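Local coordinates for hypothetical protein (Nostoc punctiforme, PDB 2O62), which is of unknown function but belongs to the DUF3598 family, with two calycin-clan domains, the second related to an ATP synthase biogenesis factor, at residues E17-N22 with L30-S35; S21-E26 with L120-E125; T166-Q171 with Q180-G185; R187-T192 with D203-K208. One frame throughout, in Å; residues are numbered along the deposited sequence.

Contact 1. Residues E17-N22 with L30-S35; sequences EGSFSN and LNDTSS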
loop_
_atom_site.group_PDB
_atom_site.type_symbol
_atom_site.label_atom_id
_atom_site.label_comp_id
_atom_site.label_asym_id
_atom_site.label_seq_id
_atom_site.Cartn_x
_atom_site.Cartn_y
_atom_site.Cartn_z
ATOM N N GLU A 17 -12.708 -4.478 -12.515
ATOM C CA GLU A 17 -12.038 -5.044 -13.666
ATOM C C GLU A 17 -10.627 -4.492 -13.783
ATOM O O GLU A 17 -10.362 -3.368 -13.409
ATOM C CB GLU A 17 -12.809 -4.693 -14.921
ATOM C CG GLU A 17 -14.216 -5.250 -14.934
ATOM C CD GLU A 17 -14.748 -5.342 -16.327
ATOM O OE1 GLU A 17 -15.118 -4.271 -16.858
ATOM O OE2 GLU A 17 -14.779 -6.471 -16.890
ATOM N N GLY A 18 -9.711 -5.294 -14.286
ATOM C CA GLY A 18 -8.381 -4.806 -14.521
ATOM C C GLY A 18 -7.405 -5.922 -14.733
ATOM O O GLY A 18 -7.606 -6.760 -15.594
ATOM N N SER A 19 -6.329 -5.899 -13.958
ATOM C CA SER A 19 -5.372 -7.005 -13.960
ATOM C C SER A 19 -4.630 -7.188 -12.670
ATOM O O SER A 19 -4.599 -6.272 -11.839
ATOM C CB SER A 19 -4.329 -6.802 -15.057
ATOM O OG SER A 19 -3.484 -5.722 -14.791
ATOM N N PHE A 20 -4.002 -8.361 -12.566
ATOM C CA PHE A 20 -3.031 -8.682 -11.524
ATOM C C PHE A 20 -1.690 -8.787 -12.197
ATOM O O PHE A 20 -1.521 -9.630 -13.061
ATOM C CB PHE A 20 -3.337 -10.049 -10.915
ATOM C CG PHE A 20 -4.513 -10.071 -9.950
ATOM C CD1 PHE A 20 -5.756 -9.598 -10.320
ATOM C CD2 PHE A 20 -4.410 -10.675 -8.707
ATOM C CE1 PHE A 20 -6.838 -9.645 -9.448
ATOM C CE2 PHE A 20 -5.518 -10.738 -7.842
ATOM C CZ PHE A 20 -6.703 -10.237 -8.215
ATOM N N SER A 21 -0.738 -7.954 -11.788
ATOM C CA SER A 21 0.575 -7.819 -12.455
ATOM C C SER A 21 1.704 -8.082 -11.480
ATOM O O SER A 21 1.784 -7.420 -10.451
ATOM C CB SER A 21 0.735 -6.403 -13.010
ATOM O OG SER A 21 -0.371 -6.084 -13.820
ATOM N N ASN A 22 2.543 -9.071 -11.785
ATOM C CA ASN A 22 3.738 -9.377 -11.002
ATOM C C ASN A 22 4.935 -8.657 -11.549
ATOM O O ASN A 22 5.253 -8.810 -12.708
ATOM C CB ASN A 22 4.052 -10.856 -11.056
ATOM C CG ASN A 22 2.936 -11.688 -10.506
ATOM O OD1 ASN A 22 2.178 -11.241 -9.649
ATOM N ND2 ASN A 22 2.825 -12.908 -10.989
ATOM N N LEU A 30 6.761 -8.939 -14.990
ATOM C CA LEU A 30 7.026 -10.320 -15.278
ATOM C C LEU A 30 5.814 -11.040 -15.808
ATOM O O LEU A 30 5.920 -11.826 -16.756
ATOM C CB LEU A 30 7.524 -11.037 -14.017
ATOM C CG LEU A 30 8.780 -10.428 -13.367
ATOM C CD1 LEU A 30 9.150 -11.149 -12.074
ATOM C CD2 LEU A 30 9.918 -10.442 -14.348
ATOM N N ASN A 31 4.663 -10.795 -15.209
ATOM C CA ASN A 31 3.473 -11.543 -15.545
ATOM C C ASN A 31 2.258 -10.684 -15.251
ATOM O O ASN A 31 2.191 -10.018 -14.212
ATOM C CB ASN A 31 3.408 -12.814 -14.718
ATOM C CG ASN A 31 2.306 -13.746 -15.172
ATOM O OD1 ASN A 31 1.262 -13.847 -14.512
ATOM N ND2 ASN A 31 2.494 -14.399 -16.327
ATOM N N ASP A 32 1.320 -10.688 -16.172
ATOM C CA ASP A 32 0.086 -9.934 -16.014
ATOM C C ASP A 32 -1.086 -10.778 -16.495
ATOM O O ASP A 32 -0.988 -11.444 -17.522
ATOM C CB ASP A 32 0.184 -8.675 -16.827
ATOM C CG ASP A 32 -1.114 -7.967 -16.918
ATOM O OD1 ASP A 32 -1.388 -7.159 -15.992
ATOM O OD2 ASP A 32 -1.880 -8.277 -17.894
ATOM N N THR A 33 -2.194 -10.738 -15.756
ATOM C CA THR A 33 -3.366 -11.519 -16.089
ATOM C C THR A 33 -4.570 -10.638 -15.909
ATOM O O THR A 33 -4.766 -10.076 -14.816
ATOM C CB THR A 33 -3.509 -12.737 -15.183
ATOM O OG1 THR A 33 -2.278 -13.468 -15.156
ATOM C CG2 THR A 33 -4.648 -13.622 -15.677
ATOM N N SER A 34 -5.391 -10.530 -16.947
ATOM C CA SER A 34 -6.600 -9.748 -16.842
ATOM C C SER A 34 -7.578 -10.381 -15.837
ATOM O O SER A 34 -7.652 -11.621 -15.649
ATOM C CB SER A 34 -7.233 -9.511 -18.238
ATOM O OG SER A 34 -7.818 -10.712 -18.735
ATOM N N SER A 35 -8.308 -9.504 -15.169
ATOM C CA SER A 35 -9.157 -9.899 -14.042
ATOM C C SER A 35 -10.510 -9.168 -13.986
ATOM O O SER A 35 -10.683 -8.038 -14.485
ATOM C CB SER A 35 -8.388 -9.696 -12.742
ATOM O OG SER A 35 -8.120 -8.327 -12.510
HETATM O O HOH W 1 -0.455 -12.337 -12.992
#

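Contact 2. Residues S21-E26 with L120-E125; sequences SNFSPE and LTLIRE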
loop_
_atom_site.group_PDB
_atom_site.type_symbol
_atom_site.label_atom_id
_atom_site.label_comp_id
_atom_site.label_asym_id
_atom_site.label_seq_id
_atom_site.Cartn_x
_atom_site.Cartn_y
_atom_site.Cartn_z
ATOM N N SER A 21 -0.738 -7.954 -11.788
ATOM C CA SER A 21 0.575 -7.819 -12.455
ATOM C C SER A 21 1.704 -8.082 -11.480
ATOM O O SER A 21 1.784 -7.420 -10.451
ATOM C CB SER A 21 0.735 -6.403 -13.010
ATOM O OG SER A 21 -0.371 -6.084 -13.820
ATOM N N ASN A 22 2.543 -9.071 -11.785
ATOM C CA ASN A 22 3.738 -9.377 -11.002
ATOM C C ASN A 22 4.935 -8.657 -11.549
ATOM O O ASN A 22 5.253 -8.810 -12.708
ATOM C CB ASN A 22 4.052 -10.856 -11.056
ATOM C CG ASN A 22 2.936 -11.688 -10.506
ATOM O OD1 ASN A 22 2.178 -11.241 -9.649
ATOM N ND2 ASN A 22 2.825 -12.908 -10.989
ATOM N N PHE A 23 5.576 -7.930 -10.654
ATOM C CA PHE A 23 6.789 -7.191 -10.911
ATOM C C PHE A 23 7.954 -7.745 -10.108
ATOM O O PHE A 23 7.792 -8.221 -8.975
ATOM C CB PHE A 23 6.576 -5.732 -10.494
ATOM C CG PHE A 23 5.713 -4.965 -11.421
ATOM C CD1 PHE A 23 4.350 -4.940 -11.254
ATOM C CD2 PHE A 23 6.256 -4.262 -12.483
ATOM C CE1 PHE A 23 3.523 -4.238 -12.126
ATOM C CE2 PHE A 23 5.425 -3.555 -13.365
ATOM C CZ PHE A 23 4.036 -3.551 -13.154
ATOM N N SER A 24 9.149 -7.620 -10.671
ATOM C CA SER A 24 10.389 -7.886 -9.943
ATOM C C SER A 24 10.663 -6.761 -8.926
ATOM O O SER A 24 10.061 -5.675 -9.017
ATOM C CB SER A 24 11.565 -7.995 -10.913
ATOM O OG SER A 24 11.973 -6.717 -11.345
ATOM N N PRO A 25 11.577 -7.004 -7.974
ATOM C CA PRO A 25 11.957 -5.943 -7.016
ATOM C C PRO A 25 12.644 -4.718 -7.661
ATOM O O PRO A 25 12.773 -3.697 -6.985
ATOM C CB PRO A 25 12.922 -6.646 -6.074
ATOM C CG PRO A 25 12.666 -8.093 -6.246
ATOM C CD PRO A 25 12.297 -8.263 -7.694
ATOM N N GLU A 26 13.050 -4.810 -8.929
ATOM C CA GLU A 26 13.540 -3.651 -9.687
ATOM C C GLU A 26 12.464 -3.036 -10.608
ATOM O O GLU A 26 12.765 -2.149 -11.369
ATOM C CB GLU A 26 14.766 -4.002 -10.523
ATOM C CG GLU A 26 15.909 -4.624 -9.744
ATOM C CD GLU A 26 15.654 -6.091 -9.321
ATOM O OE1 GLU A 26 15.147 -6.906 -10.142
ATOM O OE2 GLU A 26 15.968 -6.436 -8.155
ATOM N N LEU A 120 6.660 -8.071 -6.215
ATOM C CA LEU A 120 5.427 -7.338 -5.962
ATOM C C LEU A 120 4.313 -7.695 -6.924
ATOM O O LEU A 120 4.556 -8.083 -8.073
ATOM C CB LEU A 120 5.653 -5.861 -6.098
ATOM C CG LEU A 120 6.898 -5.172 -5.516
ATOM C CD1 LEU A 120 7.207 -3.985 -6.350
ATOM C CD2 LEU A 120 6.679 -4.698 -4.139
ATOM N N THR A 121 3.097 -7.496 -6.447
ATOM C CA THR A 121 1.908 -7.654 -7.267
ATOM C C THR A 121 1.192 -6.293 -7.238
ATOM O O THR A 121 0.972 -5.711 -6.187
ATOM C CB THR A 121 1.016 -8.798 -6.765
ATOM O OG1 THR A 121 1.774 -10.014 -6.678
ATOM C CG2 THR A 121 -0.190 -9.013 -7.729
ATOM N N LEU A 122 0.878 -5.780 -8.408
ATOM C CA LEU A 122 0.159 -4.536 -8.563
ATOM C C LEU A 122 -1.149 -4.847 -9.206
ATOM O O LEU A 122 -1.176 -5.399 -10.278
ATOM C CB LEU A 122 0.956 -3.563 -9.403
ATOM C CG LEU A 122 0.494 -2.114 -9.368
ATOM C CD1 LEU A 122 0.800 -1.503 -7.998
ATOM C CD2 LEU A 122 1.262 -1.393 -10.468
ATOM N N ILE A 123 -2.239 -4.565 -8.488
ATOM C CA ILE A 123 -3.550 -4.861 -8.958
ATOM C C ILE A 123 -4.239 -3.516 -9.225
ATOM O O ILE A 123 -4.585 -2.775 -8.292
ATOM C CB ILE A 123 -4.318 -5.688 -7.939
ATOM C CG1 ILE A 123 -3.542 -6.986 -7.604
ATOM C CG2 ILE A 123 -5.714 -5.988 -8.450
ATOM C CD1 ILE A 123 -4.099 -7.771 -6.369
ATOM N N ARG A 124 -4.435 -3.218 -10.506
ATOM C CA ARG A 124 -5.038 -1.953 -10.951
ATOM C C ARG A 124 -6.433 -2.221 -11.455
ATOM O O ARG A 124 -6.587 -2.840 -12.488
ATOM C CB ARG A 124 -4.211 -1.319 -12.074
ATOM C CG ARG A 124 -2.830 -0.899 -11.625
ATOM C CD ARG A 124 -1.908 -0.676 -12.793
ATOM N NE ARG A 124 -1.393 -1.927 -13.312
ATOM C CZ ARG A 124 -0.565 -2.034 -14.356
ATOM N NH1 ARG A 124 -0.161 -0.973 -15.001
ATOM N NH2 ARG A 124 -0.126 -3.224 -14.707
ATOM N N GLU A 125 -7.424 -1.705 -10.737
ATOM C CA GLU A 125 -8.813 -2.043 -10.953
ATOM C C GLU A 125 -9.649 -0.803 -11.154
ATOM O O GLU A 125 -9.447 0.206 -10.488
ATOM C CB GLU A 125 -9.355 -2.828 -9.774
ATOM C CG GLU A 125 -8.801 -4.253 -9.682
ATOM C CD GLU A 125 -9.052 -4.896 -8.354
ATOM O OE1 GLU A 125 -9.056 -4.190 -7.328
ATOM O OE2 GLU A 125 -9.232 -6.133 -8.310
HETATM O O HOH W 2 -2.560 -4.432 -12.545
#

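Contact 3. Residues T166-Q171 with Q180-G185; sequences TTLKIQ and QSTSFG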
loop_
_atom_site.group_PDB
_atom_site.type_symbol
_atom_site.label_atom_id
_atom_site.label_comp_id
_atom_site.label_asym_id
_atom_site.label_seq_id
_atom_site.Cartn_x
_atom_site.Cartn_y
_atom_site.Cartn_z
ATOM N N THR A 166 0.862 15.628 8.628
ATOM C CA THR A 166 2.013 15.150 7.883
ATOM C C THR A 166 2.548 16.241 7.001
ATOM O O THR A 166 1.798 17.084 6.529
ATOM C CB THR A 166 1.669 13.970 7.007
ATOM O OG1 THR A 166 0.746 14.353 5.969
ATOM C CG2 THR A 166 1.053 12.868 7.827
ATOM N N THR A 167 3.858 16.174 6.788
ATOM C CA THR A 167 4.601 17.004 5.862
ATOM C C THR A 167 5.585 16.061 5.138
ATOM O O THR A 167 6.203 15.187 5.751
ATOM C CB THR A 167 5.386 18.104 6.631
ATOM O OG1 THR A 167 4.463 19.003 7.289
ATOM C CG2 THR A 167 6.225 18.923 5.693
ATOM N N LEU A 168 5.763 16.255 3.850
ATOM C CA LEU A 168 6.785 15.539 3.116
ATOM C C LEU A 168 7.438 16.523 2.175
ATOM O O LEU A 168 6.757 17.176 1.390
ATOM C CB LEU A 168 6.113 14.407 2.353
ATOM C CG LEU A 168 6.855 13.565 1.334
ATOM C CD1 LEU A 168 8.082 13.033 1.954
ATOM C CD2 LEU A 168 5.905 12.393 0.967
ATOM N N LYS A 169 8.749 16.691 2.298
ATOM C CA LYS A 169 9.534 17.552 1.407
ATOM C C LYS A 169 10.541 16.662 0.680
ATOM O O LYS A 169 11.210 15.850 1.317
ATOM C CB LYS A 169 10.287 18.640 2.202
ATOM C CG LYS A 169 9.388 19.408 3.173
ATOM C CD LYS A 169 10.063 20.555 3.895
ATOM C CE LYS A 169 9.025 21.438 4.629
ATOM N NZ LYS A 169 9.646 22.660 5.272
ATOM N N ILE A 170 10.632 16.802 -0.638
ATOM C CA ILE A 170 11.509 15.989 -1.444
ATOM C C ILE A 170 12.221 16.928 -2.402
ATOM O O ILE A 170 11.582 17.656 -3.146
ATOM C CB ILE A 170 10.715 14.892 -2.207
ATOM C CG1 ILE A 170 9.934 14.067 -1.206
ATOM C CG2 ILE A 170 11.648 13.989 -2.986
ATOM C CD1 ILE A 170 9.077 13.001 -1.833
ATOM N N GLN A 171 13.542 16.965 -2.326
ATOM C CA GLN A 171 14.293 17.799 -3.222
ATOM C C GLN A 171 15.571 17.096 -3.660
ATOM O O GLN A 171 16.110 16.271 -2.921
ATOM C CB GLN A 171 14.619 19.144 -2.562
ATOM C CG GLN A 171 13.370 19.933 -2.005
ATOM C CD GLN A 171 12.360 20.600 -3.049
ATOM O OE1 GLN A 171 12.473 20.512 -4.299
ATOM N NE2 GLN A 171 11.364 21.287 -2.479
ATOM N N GLN A 180 14.976 13.834 1.482
ATOM C CA GLN A 180 13.580 13.663 1.888
ATOM C C GLN A 180 13.446 13.955 3.382
ATOM O O GLN A 180 14.211 13.404 4.182
ATOM C CB GLN A 180 13.058 12.269 1.641
ATOM C CG GLN A 180 11.574 12.169 2.000
ATOM C CD GLN A 180 10.970 10.848 1.652
ATOM O OE1 GLN A 180 11.337 10.232 0.656
ATOM N NE2 GLN A 180 9.994 10.402 2.451
ATOM N N SER A 181 12.495 14.828 3.724
ATOM C CA SER A 181 12.178 15.173 5.085
ATOM C C SER A 181 10.727 14.877 5.277
ATOM O O SER A 181 9.885 15.471 4.586
ATOM C CB SER A 181 12.406 16.646 5.362
ATOM O OG SER A 181 12.198 16.868 6.752
ATOM N N THR A 182 10.422 13.978 6.197
ATOM C CA THR A 182 9.066 13.553 6.433
ATOM C C THR A 182 8.685 13.770 7.904
ATOM O O THR A 182 9.342 13.224 8.831
ATOM C CB THR A 182 8.935 12.078 6.087
ATOM O OG1 THR A 182 9.611 11.818 4.847
ATOM C CG2 THR A 182 7.518 11.679 5.944
ATOM N N SER A 183 7.581 14.497 8.117
ATOM C CA SER A 183 7.022 14.702 9.451
ATOM C C SER A 183 5.733 13.950 9.602
ATOM O O SER A 183 4.873 13.915 8.704
ATOM C CB SER A 183 6.796 16.168 9.703
ATOM O OG SER A 183 8.043 16.855 9.549
ATOM N N PHE A 184 5.607 13.304 10.747
ATOM C CA PHE A 184 4.443 12.545 11.060
ATOM C C PHE A 184 4.145 12.836 12.512
ATOM O O PHE A 184 4.924 12.451 13.386
ATOM C CB PHE A 184 4.707 11.080 10.868
ATOM C CG PHE A 184 3.511 10.245 11.072
ATOM C CD1 PHE A 184 2.689 9.974 10.007
ATOM C CD2 PHE A 184 3.227 9.712 12.287
ATOM C CE1 PHE A 184 1.610 9.211 10.143
ATOM C CE2 PHE A 184 2.118 8.896 12.426
ATOM C CZ PHE A 184 1.293 8.694 11.357
ATOM N N GLY A 185 3.068 13.576 12.785
ATOM C CA GLY A 185 2.869 14.090 14.149
ATOM C C GLY A 185 4.115 14.782 14.668
ATOM O O GLY A 185 4.667 15.662 13.989
#

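Contact 4. Residues R187-T192 with D203-K208; sequences RTITST and DQDPEK. With GOL (glycerol), chain F.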
loop_
_atom_site.group_PDB
_atom_site.type_symbol
_atom_site.label_atom_id
_atom_site.label_comp_id
_atom_site.label_asym_id
_atom_site.label_seq_id
_atom_site.Cartn_x
_atom_site.Cartn_y
_atom_site.Cartn_z
ATOM N N ARG A 187 7.091 13.583 15.030
ATOM C CA ARG A 187 8.307 12.953 14.524
ATOM C C ARG A 187 8.695 13.468 13.153
ATOM O O ARG A 187 7.894 13.443 12.217
ATOM C CB ARG A 187 8.124 11.453 14.458
ATOM C CG ARG A 187 9.356 10.722 13.948
ATOM C CD ARG A 187 9.008 9.313 13.627
ATOM N NE ARG A 187 8.396 9.202 12.293
ATOM C CZ ARG A 187 7.411 8.364 11.987
ATOM N NH1 ARG A 187 6.862 7.623 12.924
ATOM N NH2 ARG A 187 6.936 8.316 10.751
ATOM N N THR A 188 9.920 13.957 13.032
ATOM C CA THR A 188 10.479 14.258 11.703
ATOM C C THR A 188 11.735 13.413 11.423
ATOM O O THR A 188 12.589 13.266 12.302
ATOM C CB THR A 188 10.792 15.737 11.562
ATOM O OG1 THR A 188 9.576 16.487 11.764
ATOM C CG2 THR A 188 11.354 16.035 10.192
ATOM N N ILE A 189 11.814 12.862 10.212
ATOM C CA ILE A 189 13.019 12.132 9.756
ATOM C C ILE A 189 13.480 12.708 8.424
ATOM O O ILE A 189 12.683 12.796 7.509
ATOM C CB ILE A 189 12.734 10.669 9.608
ATOM C CG1 ILE A 189 12.394 10.052 10.969
ATOM C CG2 ILE A 189 13.923 9.968 8.893
ATOM C CD1 ILE A 189 11.647 8.773 10.853
ATOM N N THR A 190 14.720 13.196 8.374
ATOM C CA THR A 190 15.305 13.794 7.205
ATOM C C THR A 190 16.508 12.941 6.803
ATOM O O THR A 190 17.395 12.766 7.575
ATOM C CB THR A 190 15.725 15.185 7.479
ATOM O OG1 THR A 190 14.593 15.927 7.948
ATOM C CG2 THR A 190 16.266 15.842 6.235
ATOM N N SER A 191 16.478 12.381 5.600
ATOM C CA SER A 191 17.573 11.496 5.127
ATOM C C SER A 191 17.854 11.741 3.673
ATOM O O SER A 191 16.974 12.103 2.912
ATOM C CB SER A 191 17.219 10.016 5.309
ATOM O OG SER A 191 18.314 9.186 4.944
ATOM N N THR A 192 19.097 11.539 3.288
ATOM C CA THR A 192 19.513 11.591 1.893
ATOM C C THR A 192 19.451 10.200 1.278
ATOM O O THR A 192 19.643 9.216 1.982
ATOM C CB THR A 192 20.901 12.184 1.864
ATOM O OG1 THR A 192 20.786 13.527 2.376
ATOM C CG2 THR A 192 21.509 12.206 0.509
ATOM N N ASP A 203 20.107 4.142 2.730
ATOM C CA ASP A 203 20.871 3.126 3.458
ATOM C C ASP A 203 21.884 3.681 4.476
ATOM O O ASP A 203 22.714 2.922 4.975
ATOM C CB ASP A 203 21.563 2.153 2.486
ATOM C CG ASP A 203 22.670 2.804 1.721
ATOM O OD1 ASP A 203 22.846 4.019 1.871
ATOM O OD2 ASP A 203 23.372 2.122 0.938
ATOM N N GLN A 204 21.808 4.976 4.805
ATOM C CA GLN A 204 22.747 5.616 5.722
ATOM C C GLN A 204 22.234 5.595 7.165
ATOM O O GLN A 204 22.958 5.252 8.101
ATOM C CB GLN A 204 22.995 7.072 5.260
ATOM C CG GLN A 204 24.203 7.782 5.847
ATOM C CD GLN A 204 24.479 9.121 5.151
ATOM O OE1 GLN A 204 23.645 10.036 5.201
ATOM N NE2 GLN A 204 25.628 9.222 4.460
ATOM N N ASP A 205 20.973 5.964 7.320
ATOM C CA ASP A 205 20.372 6.303 8.621
ATOM C C ASP A 205 19.692 5.066 9.191
ATOM O O ASP A 205 18.948 4.435 8.487
ATOM C CB ASP A 205 19.357 7.413 8.301
ATOM C CG ASP A 205 18.704 8.030 9.507
ATOM O OD1 ASP A 205 18.565 7.337 10.528
ATOM O OD2 ASP A 205 18.298 9.233 9.379
ATOM N N PRO A 206 19.946 4.704 10.465
ATOM C CA PRO A 206 19.228 3.551 11.029
ATOM C C PRO A 206 17.722 3.710 11.123
ATOM O O PRO A 206 17.025 2.694 11.196
ATOM C CB PRO A 206 19.856 3.409 12.430
ATOM C CG PRO A 206 20.390 4.753 12.728
ATOM C CD PRO A 206 20.897 5.265 11.437
ATOM N N GLU A 207 17.204 4.945 11.093
ATOM C CA GLU A 207 15.748 5.184 11.047
ATOM C C GLU A 207 15.114 5.071 9.643
ATOM O O GLU A 207 13.896 5.210 9.487
ATOM C CB GLU A 207 15.395 6.591 11.619
ATOM C CG GLU A 207 15.745 6.806 13.080
ATOM C CD GLU A 207 14.879 5.997 14.082
ATOM O OE1 GLU A 207 13.813 5.546 13.670
ATOM O OE2 GLU A 207 15.269 5.855 15.272
ATOM N N LYS A 208 15.934 4.932 8.604
ATOM C CA LYS A 208 15.397 4.809 7.250
ATOM C C LYS A 208 16.293 3.953 6.401
ATOM O O LYS A 208 17.214 4.449 5.762
ATOM C CB LYS A 208 15.167 6.191 6.613
ATOM C CG LYS A 208 14.147 6.091 5.428
ATOM C CD LYS A 208 13.545 7.439 5.061
ATOM C CE LYS A 208 12.513 7.351 3.919
ATOM N NZ LYS A 208 11.180 6.868 4.489
HETATM C C1 GOL F . 24.923 12.483 3.202
HETATM O O1 GOL F . 26.099 11.723 3.276
HETATM C C2 GOL F . 24.444 12.863 4.610
HETATM O O2 GOL F . 23.201 12.270 4.938
HETATM C C3 GOL F . 24.200 14.326 4.547
HETATM O O3 GOL F . 23.609 14.563 3.300
HETATM O O HOH W 3 19.018 6.358 5.268
HETATM O O HOH W 4 21.041 6.883 2.261
#

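Contact 1. Residues E17-N22 with L30-S35
The edge of the Phe20 ring meets Ser35, whose OG lies in the ring plane 3.5 Å from CD1, with its CB touching CD1 and CE1. Leu52 and Ile123, from other strands, also touch this aromatic side chain. The amides of Asn22 and Asn31 lie side by side, pointing the same way, with planes 29° apart, ND2 of Asn22 resting against CB of Asn31 at 3.8 Å. The two backbones form the antiparallel hairpin of strands 14-23 and 29-42, in which Leu30 and Asn31 both face Asn22 in a classic beta bulge. Asn22 O therefore takes two N-H groups, from Leu30 N at 2.7 Å and more loosely from Asn31 N at 3.2 Å. The carboxylate of Asp32 reaches across to two serines: OD1 receives Ser21 OG at 2.6 Å on its anti lone pair and Ser19 OG at 2.8 Å on its syn lone pair. Ser19 OG stands between its own backbone N and carbonyl carbon (chi1 68°), which directs it to Asp32. Where Phe20 pairs with Thr33, a water donates to Phe20 O and to Asn31 OD1.

Contact 2. Residues S21-E26 with L120-E125
Ser21 and Phe23 form antiparallel hydrogen-bonded pairs with Leu122 and Leu120, while Asn22 and Thr121 make the non-hydrogen-bonded pair between them; the short strand axes run at 148°. Each hydrogen-bonded pair is closed by two backbone bonds, among them Phe23 N to Leu120 O at 2.8 Å and Leu122 N to Ser21 O, also 2.8 Å. Beyond this ladder Arg124 bends back at chi3 (-79°), bringing NH2 3.0 Å from Ser21 OG, which accepts from it in the guanidinium plane and also donates to Asp32 OD1. A water at the same edge accepts from Arg124 NE and Arg124 N and donates to Ser21 OG and Leu122 O, so the direct and water-mediated links limit the rotation of the guanidinium, and its NH1 makes a salt bridge to Glu134. A leucine in place of Arg124 would probably leave Glu134 without its charged mate and Ser21 OG without this donor. On the same face the Phe23 ring approaches Leu122 obliquely, CE1 lying 3.8 Å from Leu122 CB. Strand 14-23 thus joins 117-127, an inner strand of the N-terminal sheet whose other neighbour, 103-111, packs Leu105 and Leu107 against Leu122; Pro216 of a loop touches Phe23 and Arg124.

Contact 3. Residues T166-Q171 with Q180-G185
Four backbone hydrogen bonds tie Thr167 to Ser183 and Lys169 to Ser181, the two hydrogen-bonded pairs of an antiparallel ladder; Lys169 N to Ser181 O, at 2.8 Å and 170°, is the straightest of them. Within strand 178-184 a further bond runs along one face: Gln180 NE2 donates to Thr182 OG1 at 2.8 Å, the oxygen lying near the amide plane. This fixes the rotation of the amide, while Gln180 OE1 hydrogen-bonds a glycerol, probably from the crystallisation liquor. Leu168 CD1 lies beside this bond, 3.3 Å from Gln180 NE2 and 3.5 Å from Thr182 OG1. Chi1 of 172° together with chi2 of 53° swings CD1 toward the neighbouring strand. Ile170 runs alongside Gln180, CG1 at 4.1 Å from Gln180 CG. With an alanine in place of Gln180, Thr182 OG1 is likely to lose this donor and the CD1 methyl of Leu168 some of its cover. Further along the same face, Thr166 CG2 lies 4.0 Å from CD1 of the Phe184 ring, which also meets the ring of Tyr164. On the reverse face Thr167 CB touches Ser183 CB at 3.9 Å, while Ser183 OG and Ser181 OG bond to Thr188 and Thr190. The hairpin of strands 162-172 and 178-184 in the C-terminal barrel therefore sets a mixed face against a polar one on which Ser181 and Ser183 bond to strand 187-196.

Contact 4. Residues R187-T192 with D203-K208
Ser191 turns its side chain toward the loop 203-208. Its CB lies 4.5 Å from CD of Lys208, and its OG, trans to the backbone N (chi1 -176°), comes 3.9 Å from Asp205 CB. Ser191 OG also meets a water oxygen 2.9 Å away; this water accepts from Asp205 N and donates to Lys208 O at 2.7 Å, so one solvent molecule joins the strand hydroxyl to two backbone groups of the loop. No direct hydrogen bond crosses between the segments. A second water, near Thr192, accepts from Asp203 N and lies within hydrogen-bonding distance of Thr192 O. Apolar contact is slight: Ile189 CD1 approaches Glu207 CB at 4.4 Å. A glycerol, probably from the crystallisation liquor, spans the two segments as well. Its O3 hydrogen-bonds Thr192 OG1 at 3.1 Å; Gln204, extended beyond CG, gives NE2 to glycerol O1 at 2.8 Å, though the details where this amide meets the glycerol are doubtful. Asp205 is occupied within its own loop, where OD1 receives Glu207 N at 2.8 Å from above the carboxylate plane, while Lys208 makes a cation-pi contact with Phe202. On the other side of the strand, Thr190 OG1 bonds to Ser181 of strand 178-184. The loop links strands 199-202 and 210-214 of the C-terminal barrel. It folds as an Asx turn at Asp205 combined with a type I beta turn from Asp205 to Lys208, closed by Lys208 N bonding to Asp205 O, and water bridges it to strand 187-196.

How the contacts relate
Contacts 1 and 2 share Ser21 and Asn22 and join three adjacent strands, 29-42, 14-23 and 117-127, of the N-terminal sheet; their centres lie 8 Å apart, and Phe20 CE2 packs on Ile123 CD1 at 3.6 Å. Ser21 OG connects Asp32 in contact 1 with Arg124 in contact 2. Contacts 3 and 4 are neighbours in the C-terminal barrel, centres 11 Å apart, joined by probable hydrogen bonds between Ser183 OG and Thr188 OG1 (2.7 Å) and between Ser181 OG and Thr190 OG1 (2.8 Å). The two groups do not touch: the nearest atoms of contacts 2 and 4 remain about 14 Å apart. Glycerol molecules, probably from the crystallisation liquor, lie at contacts 1, 3 and 4; no active site is known.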